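Putative aminooxidase (Propionibacterium acnes, PDB 2BAC) probably catalyses the FAD-dependent isomerisation of double bonds in polyunsaturated fatty acids. Local coordinates at residues V312-W317 with I324-L329. Residues are numbered along the deposited sequence; the frame is centred on the assembly and turned at random.
Sequences VYYHRW and IITTYL. With ODT ((11E,13E,15Z)-octadeca-11,13,15-trienoic acid), chain E.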
# COMPACT_ATOMS: atom_id res chain seq x y z
N VAL A 312 5.18 -9.26 12.38
CA VAL A 312 5.53 -8.03 13.10
C VAL A 312 4.34 -7.60 13.98
O VAL A 312 3.20 -7.97 13.72
CB VAL A 312 5.88 -6.88 12.11
CG1 VAL A 312 4.66 -6.58 11.21
CG2 VAL A 312 6.35 -5.61 12.85
N TYR A 313 4.61 -6.85 15.04
CA TYR A 313 3.52 -6.25 15.82
C TYR A 313 3.90 -4.87 16.29
O TYR A 313 5.08 -4.57 16.48
CB TYR A 313 3.09 -7.11 17.02
CG TYR A 313 4.19 -7.43 18.00
CD1 TYR A 313 4.59 -6.51 18.97
CD2 TYR A 313 4.84 -8.66 17.96
CE1 TYR A 313 5.62 -6.83 19.86
CE2 TYR A 313 5.83 -8.98 18.85
CZ TYR A 313 6.22 -8.08 19.80
OH TYR A 313 7.25 -8.44 20.66
N TYR A 314 2.89 -4.04 16.50
CA TYR A 314 3.09 -2.60 16.64
C TYR A 314 2.85 -2.08 18.05
O TYR A 314 1.73 -2.14 18.57
CB TYR A 314 2.18 -1.87 15.65
CG TYR A 314 2.26 -0.36 15.64
CD1 TYR A 314 3.44 0.33 15.96
CD2 TYR A 314 1.15 0.38 15.23
CE1 TYR A 314 3.48 1.73 15.92
CE2 TYR A 314 1.20 1.78 15.17
CZ TYR A 314 2.35 2.45 15.52
OH TYR A 314 2.33 3.84 15.48
N HIS A 315 3.92 -1.54 18.63
CA HIS A 315 3.90 -0.87 19.92
C HIS A 315 3.74 0.63 19.69
O HIS A 315 4.71 1.32 19.40
CB HIS A 315 5.19 -1.20 20.68
CG HIS A 315 5.28 -0.58 22.05
ND1 HIS A 315 6.16 0.44 22.35
CD2 HIS A 315 4.61 -0.85 23.19
CE1 HIS A 315 6.02 0.77 23.62
NE2 HIS A 315 5.09 0.01 24.16
N ARG A 316 2.52 1.14 19.84
CA ARG A 316 2.18 2.52 19.50
C ARG A 316 2.22 3.47 20.69
O ARG A 316 2.95 4.44 20.66
CB ARG A 316 0.79 2.56 18.86
CG ARG A 316 0.38 3.91 18.31
CD ARG A 316 -0.77 3.76 17.36
NE ARG A 316 -1.45 5.02 17.08
CZ ARG A 316 -1.03 5.95 16.23
NH1 ARG A 316 0.11 5.82 15.57
NH2 ARG A 316 -1.76 7.05 16.06
N TRP A 317 1.46 3.18 21.73
CA TRP A 317 1.36 4.06 22.91
C TRP A 317 2.17 3.51 24.09
O TRP A 317 1.73 2.63 24.80
CB TRP A 317 -0.11 4.24 23.32
CG TRP A 317 -0.95 4.83 22.21
CD1 TRP A 317 -2.00 4.24 21.57
CD2 TRP A 317 -0.78 6.10 21.59
NE1 TRP A 317 -2.51 5.07 20.62
CE2 TRP A 317 -1.78 6.22 20.60
CE3 TRP A 317 0.11 7.16 21.79
CZ2 TRP A 317 -1.91 7.36 19.80
CZ3 TRP A 317 -0.02 8.31 20.98
CH2 TRP A 317 -1.03 8.38 20.00
N ILE A 324 -3.86 -0.57 22.55
CA ILE A 324 -3.90 -1.54 21.48
C ILE A 324 -2.55 -1.87 20.88
O ILE A 324 -1.79 -0.99 20.46
CB ILE A 324 -4.80 -1.03 20.32
CG1 ILE A 324 -6.24 -0.84 20.80
CG2 ILE A 324 -4.69 -1.98 19.12
CD1 ILE A 324 -6.98 -2.14 21.19
N ILE A 325 -2.27 -3.17 20.84
CA ILE A 325 -1.16 -3.70 20.06
C ILE A 325 -1.73 -4.41 18.84
O ILE A 325 -2.51 -5.36 18.97
CB ILE A 325 -0.32 -4.74 20.85
CG1 ILE A 325 0.25 -4.13 22.13
CG2 ILE A 325 0.76 -5.31 19.93
CD1 ILE A 325 1.18 -2.96 21.89
N THR A 326 -1.33 -3.95 17.65
CA THR A 326 -1.77 -4.56 16.40
C THR A 326 -0.74 -5.56 15.93
O THR A 326 0.47 -5.31 16.01
CB THR A 326 -2.07 -3.52 15.28
OG1 THR A 326 -1.10 -2.46 15.30
CG2 THR A 326 -3.51 -2.97 15.46
N THR A 327 -1.24 -6.72 15.47
CA THR A 327 -0.42 -7.77 14.88
C THR A 327 -0.66 -7.85 13.38
O THR A 327 -1.75 -7.51 12.91
CB THR A 327 -0.75 -9.14 15.48
OG1 THR A 327 -2.11 -9.50 15.18
CG2 THR A 327 -0.47 -9.14 17.03
N TYR A 328 0.36 -8.34 12.65
CA TYR A 328 0.33 -8.38 11.18
C TYR A 328 0.76 -9.74 10.61
O TYR A 328 1.84 -10.25 10.95
CB TYR A 328 1.21 -7.26 10.61
CG TYR A 328 0.82 -5.90 11.15
CD1 TYR A 328 -0.03 -5.07 10.45
CD2 TYR A 328 1.25 -5.50 12.42
CE1 TYR A 328 -0.42 -3.83 10.97
CE2 TYR A 328 0.87 -4.27 12.96
CZ TYR A 328 0.03 -3.44 12.23
OH TYR A 328 -0.34 -2.24 12.78
N LEU A 329 -0.09 -10.30 9.75
CA LEU A 329 0.18 -11.60 9.11
C LEU A 329 -0.38 -11.67 7.68
O LEU A 329 -1.31 -10.94 7.33
CB LEU A 329 -0.39 -12.75 9.97
CG LEU A 329 -1.92 -12.89 10.15
CD1 LEU A 329 -2.53 -13.71 9.04
CD2 LEU A 329 -2.26 -13.51 11.52
O1 ODT E . 9.89 -0.84 12.74
C1 ODT E . 9.69 -0.06 13.69
O2 ODT E . 10.61 0.59 14.24
C2 ODT E . 8.27 0.04 14.17
C3 ODT E . 7.39 -0.69 13.16
C4 ODT E . 6.10 -1.19 13.79
C5 ODT E . 5.53 -2.34 12.97
C6 ODT E . 4.37 -1.83 12.14
C7 ODT E . 3.97 -2.77 11.03
C8 ODT E . 3.77 -2.00 9.74
C9 ODT E . 2.66 -2.69 8.98
C10 ODT E . 2.50 -2.36 7.50
C11 ODT E . 3.30 -1.24 6.88
C12 ODT E . 3.05 -1.14 5.58
C13 ODT E . 3.60 -0.21 4.60
C14 ODT E . 4.49 0.74 4.81
C15 ODT E . 4.87 1.52 3.64
C16 ODT E . 5.76 2.51 3.69
C17 ODT E . 6.48 2.94 4.96
C18 ODT E . 7.42 4.09 4.66
O HOH W 1 -0.71 -0.54 17.92
O HOH W 2 0.19 0.56 21.71
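With chi1 at -54°, the Tyr328 ring swings back along its strand beside Val312 and Tyr314, whose ring carbon CG stands opposite the backbone N (chi1 -180°). Tyr328 CE2 packs against Tyr314 CB at 3.8 Å, while Val312 CG1 touches Tyr328 CB at 3.6 Å. The branching of Val312 suits this place: its other methyl, CG2, meets C5 of the bound octadecatrienoic acid at 3.4 Å. Tyr328 offers the lipid a broad flat surface, C9 lying 3.8 Å above one face near the rim. Thr326, small and polar, sets OG1 at the edge of the Tyr314 ring, in its plane. Arg316 NH1 donates to Tyr314 OH, which lies in the plane of the guanidinium; the bond may steady the phenol. Backbone bonds tie the strands, Tyr314 N to Thr326 O at 2.8 Å and Tyr328 N to Val312 O at 3.1 Å. Where they part, one water donates to both Tyr314 O and Ile324 O. On the other face, Tyr313 CD1 meets Ile325 CG2, where Thr327 packs against helix 341-355. This is an antiparallel beta hairpin within a mixed sheet, one face lining the fatty-acid pocket beside FAD, in keeping with the substrate domain of flavin amine oxidases.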